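PDB 4AUR: LEOA from Escherichia coli, which probably binds and hydrolyses GTP as a bacterial dynamin-like protein, possibly acting at membranes during the release of heat-labile enterotoxin. Local coordinates for residues I9-A14 with A48-V53; R22-M27 with A564-P569; V286-R291 with F415-G420; V300-E305 with L400-S405. All coordinates share one frame; numbering follows the deposited sequence.

Interaction 1. Residues I9-A14 with A48-V53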
loop_
_atom_site.group_PDB
_atom_site.type_symbol
_atom_site.label_atom_id
_atom_site.label_comp_id
_atom_site.label_asym_id
_atom_site.label_seq_id
_atom_site.Cartn_x
_atom_site.Cartn_y
_atom_site.Cartn_z
ATOM N N ILE A 9 0.460 -22.763 28.589
ATOM C CA ILE A 9 1.104 -21.745 27.745
ATOM C C ILE A 9 0.388 -21.534 26.425
ATOM O O ILE A 9 0.188 -20.392 25.996
ATOM C CB ILE A 9 2.561 -22.120 27.373
ATOM C CG1 ILE A 9 3.499 -21.919 28.551
ATOM C CG2 ILE A 9 3.085 -21.280 26.204
ATOM C CD1 ILE A 9 4.823 -22.660 28.402
ATOM N N GLU A 10 0.059 -22.624 25.740
ATOM C CA GLU A 10 -0.670 -22.507 24.481
ATOM C C GLU A 10 -2.058 -21.965 24.732
ATOM O O GLU A 10 -2.530 -21.170 23.943
ATOM C CB GLU A 10 -0.687 -23.812 23.691
ATOM C CG GLU A 10 0.678 -24.168 23.111
ATOM C CD GLU A 10 1.383 -23.007 22.383
ATOM O OE1 GLU A 10 0.743 -22.277 21.577
ATOM O OE2 GLU A 10 2.604 -22.822 22.608
ATOM N N LYS A 11 -2.683 -22.328 25.844
ATOM C CA LYS A 11 -3.940 -21.693 26.223
ATOM C C LYS A 11 -3.788 -20.195 26.312
ATOM O O LYS A 11 -4.571 -19.458 25.729
ATOM C CB LYS A 11 -4.466 -22.189 27.555
ATOM C CG LYS A 11 -5.961 -22.032 27.697
ATOM C CD LYS A 11 -6.518 -22.892 28.811
ATOM C CE LYS A 11 -6.877 -22.078 30.033
ATOM N NZ LYS A 11 -6.727 -22.925 31.239
ATOM N N GLN A 12 -2.780 -19.729 27.017
ATOM C CA GLN A 12 -2.611 -18.291 27.153
ATOM C C GLN A 12 -2.317 -17.648 25.801
ATOM O O GLN A 12 -2.867 -16.599 25.483
ATOM C CB GLN A 12 -1.503 -17.944 28.155
ATOM C CG GLN A 12 -1.686 -16.605 28.872
ATOM C CD GLN A 12 -3.021 -16.472 29.636
ATOM O OE1 GLN A 12 -3.488 -15.343 29.918
ATOM N NE2 GLN A 12 -3.641 -17.623 29.975
ATOM N N ALA A 13 -1.472 -18.261 24.986
ATOM C CA ALA A 13 -1.176 -17.641 23.707
ATOM C C ALA A 13 -2.445 -17.417 22.911
ATOM O O ALA A 13 -2.601 -16.393 22.285
ATOM C CB ALA A 13 -0.190 -18.461 22.906
ATOM N N ALA A 14 -3.352 -18.376 22.943
ATOM C CA ALA A 14 -4.600 -18.296 22.177
ATOM C C ALA A 14 -5.505 -17.208 22.707
ATOM O O ALA A 14 -6.174 -16.521 21.949
ATOM C CB ALA A 14 -5.337 -19.624 22.202
ATOM N N ALA A 48 -14.994 -18.720 27.680
ATOM C CA ALA A 48 -15.191 -20.147 27.467
ATOM C C ALA A 48 -13.873 -20.867 27.465
ATOM O O ALA A 48 -13.777 -21.956 27.997
ATOM C CB ALA A 48 -15.912 -20.398 26.162
ATOM N N ILE A 49 -12.851 -20.254 26.882
ATOM C CA ILE A 49 -11.565 -20.928 26.695
ATOM C C ILE A 49 -10.811 -21.129 27.990
ATOM O O ILE A 49 -10.126 -22.125 28.142
ATOM C CB ILE A 49 -10.676 -20.167 25.705
ATOM C CG1 ILE A 49 -11.015 -20.604 24.284
ATOM C CG2 ILE A 49 -9.202 -20.450 25.955
ATOM C CD1 ILE A 49 -10.313 -19.801 23.203
ATOM N N GLU A 50 -10.894 -20.143 28.881
ATOM C CA GLU A 50 -10.300 -20.201 30.218
ATOM C C GLU A 50 -10.609 -21.507 30.958
ATOM O O GLU A 50 -9.737 -22.073 31.613
ATOM C CB GLU A 50 -10.795 -19.022 31.073
ATOM C CG GLU A 50 -10.078 -17.698 30.841
ATOM C CD GLU A 50 -8.641 -17.716 31.330
ATOM O OE1 GLU A 50 -8.184 -18.770 31.852
ATOM O OE2 GLU A 50 -7.959 -16.662 31.194
ATOM N N SER A 51 -11.844 -21.979 30.852
ATOM C CA SER A 51 -12.243 -23.237 31.490
ATOM C C SER A 51 -11.418 -24.432 31.026
ATOM O O SER A 51 -10.923 -25.214 31.844
ATOM C CB SER A 51 -13.706 -23.563 31.187
ATOM O OG SER A 51 -13.914 -24.948 31.395
ATOM N N ASP A 52 -11.295 -24.558 29.705
ATOM C CA ASP A 52 -10.783 -25.753 29.059
ATOM C C ASP A 52 -9.480 -26.297 29.664
ATOM O O ASP A 52 -8.637 -25.541 30.171
ATOM C CB ASP A 52 -10.629 -25.504 27.557
ATOM C CG ASP A 52 -11.978 -25.527 26.807
ATOM O OD1 ASP A 52 -12.983 -24.946 27.288
ATOM O OD2 ASP A 52 -12.037 -26.143 25.723
ATOM N N VAL A 53 -9.358 -27.625 29.614
ATOM C CA VAL A 53 -8.234 -28.360 30.160
ATOM C C VAL A 53 -7.728 -29.315 29.098
ATOM O O VAL A 53 -8.476 -29.678 28.187
ATOM C CB VAL A 53 -8.650 -29.212 31.385
ATOM C CG1 VAL A 53 -9.381 -28.380 32.432
ATOM C CG2 VAL A 53 -9.535 -30.373 30.974
#
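Lys11 reaches from helix 3-30 across to the end of helix 38-51 and the residue that follows, where its ammonium group meets the backbone carbonyls of Glu50 and Asp52. NZ stands 3.2 Å from Glu50 O and 3.4 Å from Asp52 O, and both hydrogen bonds are weak, so the two carbonyls hold the ammonium only loosely. With CG anti to the backbone N (chi1 -155°) the lysine leaves its helix toward its partner, and a bend at chi3 (105°) turns the tip onto the carbonyls. On the way, CG lies 4.0 Å from Ile49 CG2 as the two side chains pass in opposite directions, and CD comes to 3.7 Å from Ile49 O. The carboxylate of Glu50 stays beyond salt-bridge range, with OE1 4.4 Å from Lys11 NZ; its charge probably adds a mild attraction without fixing the lysine. Asp52 turns its carboxylate elsewhere, OD2 forming a salt bridge with Lys272, while Ile49 packs on Ile15, Leu18 and Leu269. Within helix 3-30 the backbone is satisfied in the usual way, Ala13 N donating to Ile9 O at 2.9 Å. The arrangement is a helix-helix contact in which a lysine bonds weakly to backbone carbonyls where the adjoining helix gives way to a loop, just ahead of strand 54-60, which leads to the probable P-loop of the GTPase domain.

Interaction 2. Residues R22-M27 with A564-P569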
loop_
_atom_site.group_PDB
_atom_site.type_symbol
_atom_site.label_atom_id
_atom_site.label_comp_id
_atom_site.label_asym_id
_atom_site.label_seq_id
_atom_site.Cartn_x
_atom_site.Cartn_y
_atom_site.Cartn_z
ATOM N N ARG A 22 -9.486 -8.561 19.305
ATOM C CA ARG A 22 -10.331 -7.493 19.861
ATOM C C ARG A 22 -9.794 -6.114 19.558
ATOM O O ARG A 22 -10.545 -5.222 19.252
ATOM C CB ARG A 22 -10.483 -7.667 21.367
ATOM C CG ARG A 22 -11.915 -7.456 21.832
ATOM C CD ARG A 22 -12.154 -8.027 23.216
ATOM N NE ARG A 22 -11.298 -7.396 24.213
ATOM C CZ ARG A 22 -11.361 -7.629 25.510
ATOM N NH1 ARG A 22 -12.247 -8.479 26.012
ATOM N NH2 ARG A 22 -10.529 -7.005 26.313
ATOM N N GLY A 23 -8.483 -5.954 19.643
ATOM C CA GLY A 23 -7.834 -4.687 19.353
ATOM C C GLY A 23 -7.959 -4.348 17.891
ATOM O O GLY A 23 -8.088 -3.191 17.528
HETATM N N MSE A 24 -7.931 -5.362 17.042
HETATM C CA MSE A 24 -7.974 -5.142 15.616
HETATM C C MSE A 24 -9.365 -4.718 15.296
HETATM O O MSE A 24 -9.550 -3.870 14.424
HETATM C CB MSE A 24 -7.564 -6.396 14.853
HETATM C CG MSE A 24 -6.066 -6.588 14.902
HETATM SE SE MSE A 24 -5.603 -8.077 13.686
HETATM C CE MSE A 24 -4.902 -9.426 14.923
ATOM N N LEU A 25 -10.360 -5.266 16.011
ATOM C CA LEU A 25 -11.771 -4.892 15.789
ATOM C C LEU A 25 -12.094 -3.468 16.166
ATOM O O LEU A 25 -12.849 -2.797 15.479
ATOM C CB LEU A 25 -12.684 -5.788 16.583
ATOM C CG LEU A 25 -12.832 -7.176 15.969
ATOM C CD1 LEU A 25 -13.246 -8.205 17.010
ATOM C CD2 LEU A 25 -13.823 -7.147 14.817
ATOM N N GLU A 26 -11.548 -3.015 17.284
ATOM C CA GLU A 26 -11.705 -1.626 17.693
ATOM C C GLU A 26 -11.225 -0.642 16.612
ATOM O O GLU A 26 -11.782 0.441 16.480
ATOM C CB GLU A 26 -10.927 -1.351 18.982
ATOM C CG GLU A 26 -11.473 -2.022 20.227
ATOM C CD GLU A 26 -10.710 -1.631 21.488
ATOM O OE1 GLU A 26 -9.473 -1.425 21.427
ATOM O OE2 GLU A 26 -11.361 -1.540 22.560
HETATM N N MSE A 27 -10.182 -1.004 15.866
HETATM C CA MSE A 27 -9.620 -0.112 14.861
HETATM C C MSE A 27 -10.473 -0.109 13.632
HETATM O O MSE A 27 -10.715 0.951 13.087
HETATM C CB MSE A 27 -8.205 -0.503 14.515
HETATM C CG MSE A 27 -7.321 -0.309 15.723
HETATM SE SE MSE A 27 -7.018 1.588 16.144
HETATM C CE MSE A 27 -8.472 1.956 17.424
ATOM N N ALA A 564 -0.985 -2.590 12.318
ATOM C CA ALA A 564 0.225 -3.303 11.966
ATOM C C ALA A 564 0.877 -3.885 13.229
ATOM O O ALA A 564 1.392 -5.014 13.230
ATOM C CB ALA A 564 1.176 -2.402 11.209
ATOM N N GLN A 565 0.834 -3.104 14.302
ATOM C CA GLN A 565 1.318 -3.543 15.581
ATOM C C GLN A 565 0.577 -4.770 16.072
ATOM O O GLN A 565 1.185 -5.712 16.596
ATOM C CB GLN A 565 1.195 -2.421 16.591
ATOM C CG GLN A 565 1.518 -2.827 18.008
ATOM C CD GLN A 565 1.705 -1.631 18.924
ATOM O OE1 GLN A 565 1.043 -1.522 19.972
ATOM N NE2 GLN A 565 2.607 -0.717 18.538
ATOM N N LEU A 566 -0.733 -4.773 15.917
ATOM C CA LEU A 566 -1.538 -5.848 16.486
ATOM C C LEU A 566 -1.349 -7.134 15.722
ATOM O O LEU A 566 -1.632 -8.221 16.213
ATOM C CB LEU A 566 -3.011 -5.452 16.497
ATOM C CG LEU A 566 -3.339 -4.309 17.468
ATOM C CD1 LEU A 566 -4.684 -3.704 17.156
ATOM C CD2 LEU A 566 -3.298 -4.778 18.908
HETATM N N MSE A 567 -0.824 -6.979 14.526
HETATM C CA MSE A 567 -0.801 -8.011 13.530
HETATM C C MSE A 567 0.516 -8.729 13.509
HETATM O O MSE A 567 0.628 -9.778 12.907
HETATM C CB MSE A 567 -1.133 -7.211 12.265
HETATM C CG MSE A 567 -1.329 -8.042 11.030
HETATM SE SE MSE A 567 -3.171 -8.706 10.968
HETATM C CE MSE A 567 -2.919 -9.012 9.039
ATOM N N VAL A 568 1.529 -8.187 14.179
ATOM C CA VAL A 568 2.862 -8.793 14.185
ATOM C C VAL A 568 2.793 -10.192 14.794
ATOM O O VAL A 568 3.277 -11.162 14.182
ATOM C CB VAL A 568 3.903 -7.908 14.929
ATOM C CG1 VAL A 568 5.075 -8.727 15.465
ATOM C CG2 VAL A 568 4.422 -6.807 14.016
ATOM N N PRO A 569 2.203 -10.305 16.002
ATOM C CA PRO A 569 2.077 -11.648 16.562
ATOM C C PRO A 569 1.400 -12.633 15.595
ATOM O O PRO A 569 1.870 -13.763 15.445
ATOM C CB PRO A 569 1.230 -11.435 17.821
ATOM C CG PRO A 569 1.351 -9.987 18.172
ATOM C CD PRO A 569 1.917 -9.248 16.996
#
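Beside Gly23, on which Leu566 rests, the shortest sound polar bond runs within helix 3-30, from Glu26 N to Arg22 O at 3.1 Å; between the two segments themselves the contact is apolar. It is a helix-helix contact in the long helical bundle, pairing the first helix of the chain with the last, 547-567, an arrangement consistent with the neck of dynamin-like proteins, where the two ends of the chain come together. Leu566 points into helix 3-30 at a residue without a side chain: CD1 lies 3.4 Å from Gly23 C and 3.5 Å from Gly23 O, so the branch rests directly on the peptide group. Gly23 O also takes a weak backbone bond from Met27 N. Next to the glycine, Met24 extends past Leu566 in the opposite direction, its CG 3.6 Å from Leu566 CB. Its chain is extended at chi2 (-172°) and bends at chi3 (-115°), which carries the methyl CE to 3.7 Å from Leu566 O. Met24 also packs on Leu563 of the last helix and on Val282, while Met567 leans on Ile283, so helix 275-343 joins this pair as a third member. Both methionines were built as selenomethionine. Met567, whose chi1 is close to trans (-174°), crosses Met24 at about a right angle, and the two selenium atoms meet, Met24 SE lying 3.7 Å from Met567 SE.

Interaction 3. Residues V286-R291 with F415-G420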
loop_
_atom_site.group_PDB
_atom_site.type_symbol
_atom_site.label_atom_id
_atom_site.label_comp_id
_atom_site.label_asym_id
_atom_site.label_seq_id
_atom_site.Cartn_x
_atom_site.Cartn_y
_atom_site.Cartn_z
ATOM N N VAL A 286 -7.902 -6.574 7.249
ATOM C CA VAL A 286 -6.850 -5.695 7.700
ATOM C C VAL A 286 -5.731 -5.717 6.693
ATOM O O VAL A 286 -5.121 -4.707 6.409
ATOM C CB VAL A 286 -6.268 -6.189 9.028
ATOM C CG1 VAL A 286 -5.083 -5.328 9.445
ATOM C CG2 VAL A 286 -7.323 -6.204 10.117
ATOM N N THR A 287 -5.439 -6.916 6.217
ATOM C CA THR A 287 -4.433 -7.169 5.224
ATOM C C THR A 287 -4.810 -6.424 3.978
ATOM O O THR A 287 -3.988 -5.724 3.399
ATOM C CB THR A 287 -4.333 -8.668 4.953
ATOM O OG1 THR A 287 -3.688 -9.287 6.074
ATOM C CG2 THR A 287 -3.532 -8.954 3.673
ATOM N N LEU A 288 -6.077 -6.539 3.613
ATOM C CA LEU A 288 -6.668 -5.791 2.512
ATOM C C LEU A 288 -6.669 -4.290 2.785
ATOM O O LEU A 288 -6.386 -3.486 1.902
ATOM C CB LEU A 288 -8.108 -6.268 2.279
ATOM C CG LEU A 288 -8.778 -5.828 0.971
ATOM C CD1 LEU A 288 -8.134 -6.522 -0.221
ATOM C CD2 LEU A 288 -10.278 -6.107 0.977
ATOM N N ALA A 289 -7.002 -3.910 4.007
ATOM C CA ALA A 289 -7.076 -2.508 4.324
ATOM C C ALA A 289 -5.738 -1.806 4.185
ATOM O O ALA A 289 -5.729 -0.679 3.718
ATOM C CB ALA A 289 -7.669 -2.282 5.704
ATOM N N SER A 290 -4.620 -2.428 4.589
ATOM C CA SER A 290 -3.316 -1.730 4.459
ATOM C C SER A 290 -2.765 -1.756 3.037
ATOM O O SER A 290 -2.053 -0.879 2.654
ATOM C CB SER A 290 -2.239 -2.199 5.471
ATOM O OG SER A 290 -2.270 -3.582 5.741
ATOM N N ARG A 291 -3.126 -2.764 2.269
ATOM C CA ARG A 291 -2.709 -2.906 0.892
ATOM C C ARG A 291 -3.325 -1.818 0.032
ATOM O O ARG A 291 -2.740 -1.447 -0.989
ATOM C CB ARG A 291 -3.165 -4.277 0.413
ATOM C CG ARG A 291 -2.868 -4.681 -1.021
ATOM C CD ARG A 291 -3.169 -6.183 -1.270
ATOM N NE ARG A 291 -4.520 -6.451 -1.789
ATOM C CZ ARG A 291 -4.991 -6.019 -2.969
ATOM N NH1 ARG A 291 -4.232 -5.272 -3.784
ATOM N NH2 ARG A 291 -6.235 -6.319 -3.350
ATOM N N PHE A 415 -10.928 1.515 -2.660
ATOM C CA PHE A 415 -10.994 2.069 -1.304
ATOM C C PHE A 415 -12.206 1.643 -0.478
ATOM O O PHE A 415 -12.469 2.228 0.562
ATOM C CB PHE A 415 -11.023 3.589 -1.346
ATOM C CG PHE A 415 -9.898 4.208 -2.105
ATOM C CD1 PHE A 415 -8.641 3.594 -2.180
ATOM C CD2 PHE A 415 -10.084 5.421 -2.744
ATOM C CE1 PHE A 415 -7.609 4.189 -2.887
ATOM C CE2 PHE A 415 -9.050 6.017 -3.428
ATOM C CZ PHE A 415 -7.812 5.408 -3.495
ATOM N N ARG A 416 -12.976 0.665 -0.919
ATOM C CA ARG A 416 -14.109 0.271 -0.092
ATOM C C ARG A 416 -13.678 -0.434 1.188
ATOM O O ARG A 416 -14.384 -0.356 2.183
ATOM C CB ARG A 416 -15.109 -0.575 -0.870
ATOM C CG ARG A 416 -15.806 0.212 -1.971
ATOM C CD ARG A 416 -16.823 -0.632 -2.707
ATOM N NE ARG A 416 -17.998 0.180 -2.925
ATOM C CZ ARG A 416 -19.062 0.240 -2.125
ATOM N NH1 ARG A 416 -19.211 -0.513 -1.031
ATOM N NH2 ARG A 416 -20.021 1.080 -2.450
ATOM N N SER A 417 -12.505 -1.068 1.174
ATOM C CA SER A 417 -11.983 -1.729 2.374
ATOM C C SER A 417 -11.563 -0.755 3.426
ATOM O O SER A 417 -11.335 -1.162 4.541
ATOM C CB SER A 417 -10.782 -2.589 2.055
ATOM O OG SER A 417 -10.075 -1.972 1.031
ATOM N N LEU A 418 -11.439 0.517 3.065
ATOM C CA LEU A 418 -11.029 1.549 3.995
ATOM C C LEU A 418 -12.187 2.082 4.801
ATOM O O LEU A 418 -12.028 3.010 5.548
ATOM C CB LEU A 418 -10.332 2.679 3.243
ATOM C CG LEU A 418 -8.812 2.652 3.091
ATOM C CD1 LEU A 418 -8.164 1.339 3.467
ATOM C CD2 LEU A 418 -8.381 3.029 1.702
ATOM N N GLY A 419 -13.371 1.532 4.628
ATOM C CA GLY A 419 -14.499 1.884 5.486
ATOM C C GLY A 419 -15.430 3.034 5.140
ATOM O O GLY A 419 -15.825 3.215 4.000
ATOM N N GLY A 420 -15.801 3.806 6.158
ATOM C CA GLY A 420 -17.010 4.638 6.103
ATOM C C GLY A 420 -17.046 5.754 5.064
ATOM O O GLY A 420 -18.077 5.993 4.399
#
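Leu288 and Ala289, neighbours on helix 275-343, meet Ser417 and Leu418 of the short 3-10 turn in the loop that follows helix 368-408. The contact ties this loop onto a long helix within the dynamin-like helical domain. Ala289 CA lies 5.3 Å from Ser417 CA, a close approach between two small residues. In Leu288 a trans chi1 (-167°) directs CG toward the turn, and chi2 (69°) then lays CD2 beside the serine, 3.7 Å from Ser417 CB. Ser417 has its OG between the backbone N and the carbonyl carbon, though at an angle (34°) short of the usual one, and what it offers the leucine is chiefly its CB. Ala289 CB lies 4.0 Å from Ser417 O, a carbonyl whose hydrogen bond comes from Arg285 NE. The methyl of Ala289 also stands 4.3 Å from Leu418 CD1; the torsions modelled for Leu418 are unusual, so the exact place of that branch is doubtful. One residue further along the helix, Ser290 folds back onto its own backbone: OG donates to Val286 O at 3.1 Å, while Ser290 N reaches the same oxygen from the opposite face. Beyond the turn, Gly420 hydrogen-bonds through its backbone to Met31. Around this buried contact, helix 547-567 packs through Leu563 on Val286 and through Leu556 on Leu418, Met31 covers Ala289, and Phe415 anchors the loop on Leu433 of helix 430-447.

Interaction 4. Residues V300-E305 with L400-S405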
loop_
_atom_site.group_PDB
_atom_site.type_symbol
_atom_site.label_atom_id
_atom_site.label_comp_id
_atom_site.label_asym_id
_atom_site.label_seq_id
_atom_site.Cartn_x
_atom_site.Cartn_y
_atom_site.Cartn_z
ATOM N N VAL A 300 -1.970 10.344 -2.516
ATOM C CA VAL A 300 -2.049 11.579 -1.764
ATOM C C VAL A 300 -0.687 12.194 -1.637
ATOM O O VAL A 300 -0.579 13.400 -1.620
ATOM C CB VAL A 300 -2.592 11.356 -0.357
ATOM C CG1 VAL A 300 -2.592 12.658 0.439
ATOM C CG2 VAL A 300 -3.982 10.747 -0.416
ATOM N N GLU A 301 0.352 11.378 -1.532
ATOM C CA GLU A 301 1.701 11.913 -1.469
ATOM C C GLU A 301 2.026 12.587 -2.811
ATOM O O GLU A 301 2.270 13.779 -2.857
ATOM C CB GLU A 301 2.697 10.812 -1.090
ATOM C CG GLU A 301 4.106 10.928 -1.669
ATOM C CD GLU A 301 4.594 9.586 -2.235
ATOM O OE1 GLU A 301 4.164 9.199 -3.372
ATOM O OE2 GLU A 301 5.383 8.913 -1.525
ATOM N N LYS A 302 1.985 11.824 -3.895
ATOM C CA LYS A 302 2.184 12.370 -5.230
ATOM C C LYS A 302 1.398 13.643 -5.499
ATOM O O LYS A 302 1.912 14.554 -6.086
ATOM C CB LYS A 302 1.786 11.333 -6.269
ATOM C CG LYS A 302 1.519 11.904 -7.649
ATOM C CD LYS A 302 1.690 10.877 -8.761
ATOM C CE LYS A 302 1.160 11.401 -10.108
ATOM N NZ LYS A 302 1.593 12.781 -10.516
ATOM N N ASN A 303 0.131 13.683 -5.111
ATOM C CA ASN A 303 -0.706 14.846 -5.372
ATOM C C ASN A 303 -0.279 16.023 -4.570
ATOM O O ASN A 303 -0.391 17.125 -5.033
ATOM C CB ASN A 303 -2.183 14.577 -5.071
ATOM C CG ASN A 303 -3.104 15.690 -5.586
ATOM O OD1 ASN A 303 -3.761 16.380 -4.813
ATOM N ND2 ASN A 303 -3.151 15.861 -6.908
ATOM N N ASP A 304 0.191 15.785 -3.358
ATOM C CA ASP A 304 0.631 16.845 -2.477
ATOM C C ASP A 304 1.957 17.399 -3.001
ATOM O O ASP A 304 2.206 18.588 -2.927
ATOM C CB ASP A 304 0.780 16.292 -1.055
ATOM C CG ASP A 304 0.814 17.384 0.021
ATOM O OD1 ASP A 304 0.613 18.573 -0.308
ATOM O OD2 ASP A 304 1.035 17.045 1.212
ATOM N N GLU A 305 2.784 16.534 -3.571
ATOM C CA GLU A 305 4.096 16.925 -4.046
ATOM C C GLU A 305 3.994 17.681 -5.369
ATOM O O GLU A 305 4.714 18.661 -5.582
ATOM C CB GLU A 305 4.996 15.693 -4.160
ATOM C CG GLU A 305 5.336 15.093 -2.794
ATOM C CD GLU A 305 5.912 13.669 -2.841
ATOM O OE1 GLU A 305 5.894 13.034 -3.931
ATOM O OE2 GLU A 305 6.377 13.176 -1.770
ATOM N N LEU A 400 -0.850 15.899 -13.761
ATOM C CA LEU A 400 -2.275 15.635 -13.569
ATOM C C LEU A 400 -2.676 14.353 -14.268
ATOM O O LEU A 400 -3.491 13.579 -13.766
ATOM C CB LEU A 400 -3.095 16.763 -14.164
ATOM C CG LEU A 400 -3.010 18.066 -13.424
ATOM C CD1 LEU A 400 -3.971 19.057 -14.048
ATOM C CD2 LEU A 400 -3.316 17.854 -11.956
ATOM N N SER A 401 -2.115 14.141 -15.447
ATOM C CA SER A 401 -2.462 12.985 -16.218
ATOM C C SER A 401 -1.879 11.729 -15.629
ATOM O O SER A 401 -2.419 10.663 -15.849
ATOM C CB SER A 401 -2.027 13.168 -17.666
ATOM O OG SER A 401 -2.832 14.176 -18.250
ATOM N N SER A 402 -0.778 11.830 -14.899
ATOM C CA SER A 402 -0.195 10.623 -14.313
ATOM C C SER A 402 -0.885 10.266 -12.993
ATOM O O SER A 402 -0.791 9.142 -12.544
ATOM C CB SER A 402 1.309 10.769 -14.111
ATOM O OG SER A 402 1.556 11.845 -13.245
ATOM N N SER A 403 -1.536 11.230 -12.361
ATOM C CA SER A 403 -2.394 10.941 -11.238
ATOM C C SER A 403 -3.657 10.249 -11.752
ATOM O O SER A 403 -4.050 9.217 -11.230
ATOM C CB SER A 403 -2.753 12.211 -10.480
ATOM O OG SER A 403 -1.596 12.836 -9.970
ATOM N N GLU A 404 -4.274 10.800 -12.790
ATOM C CA GLU A 404 -5.450 10.178 -13.387
ATOM C C GLU A 404 -5.164 8.713 -13.668
ATOM O O GLU A 404 -5.968 7.827 -13.379
ATOM C CB GLU A 404 -5.807 10.869 -14.704
ATOM C CG GLU A 404 -6.893 10.132 -15.498
ATOM C CD GLU A 404 -6.904 10.409 -17.008
ATOM O OE1 GLU A 404 -5.901 10.945 -17.576
ATOM O OE2 GLU A 404 -7.946 10.067 -17.629
ATOM N N SER A 405 -3.995 8.485 -14.250
ATOM C CA SER A 405 -3.570 7.184 -14.735
ATOM C C SER A 405 -3.227 6.237 -13.589
ATOM O O SER A 405 -3.358 5.042 -13.731
ATOM C CB SER A 405 -2.371 7.397 -15.669
ATOM O OG SER A 405 -1.734 6.200 -16.043
#
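No ring or amide plane mediates the meeting of Lys302 with Ser402 and Ser403; the flat groups that matter lie just beyond the two segments. The carboxylate of Asp306, one turn further along the lysine's helix, forms a salt bridge with Lys302 NZ, the peptide carbonyl of Gln399 accepts a hydrogen bond from the same nitrogen, and Phe299 packs on Ser403. Lys302 reaches from helix 275-343 to helix 368-408 as a nearly extended chain, its first three torsions all near trans, until a bend at chi4 (48°) turns the ammonium among the serines. NZ stands 2.9 Å from Ser402 OG and 3.2 Å from Ser403 OG, while CE lies beside both hydroxyls. Further back, CD is 4.0 Å from Ser403 OG, so that serine borders the aliphatic chain as well as its tip. Ser402 OG donates to Gln399 O, and Ser403 OG does so weakly. One helix carbonyl thus gathers the ammonium and two hydroxyls. Such surroundings, with a carboxylate at hand and oxygen atoms nearby, would favour a protonated lysine. The two helices of the dynamin-like helical domain are joined here by a polar cluster more than by apolar contact.

From the N terminus, interaction 1 closes first, a short loop that joins helix 3-30 to the end of helix 38-51 near the GTPase domain. Before it closes, interaction 2 opens further along helix 3-30, so the two cross; its partner comes only at the end of helix 547-567, and its loop spans nearly the whole chain. Interactions 3 and 4 lie within that span, both starting on helix 275-343: interaction 3 ties it to the loop after helix 368-408, and interaction 4, enclosed by interaction 3, ties it to helix 368-408 itself. Interactions 2 and 3 touch where Met567 packs on Thr287. The centres of interactions 1 and 4 are about 50 Å apart.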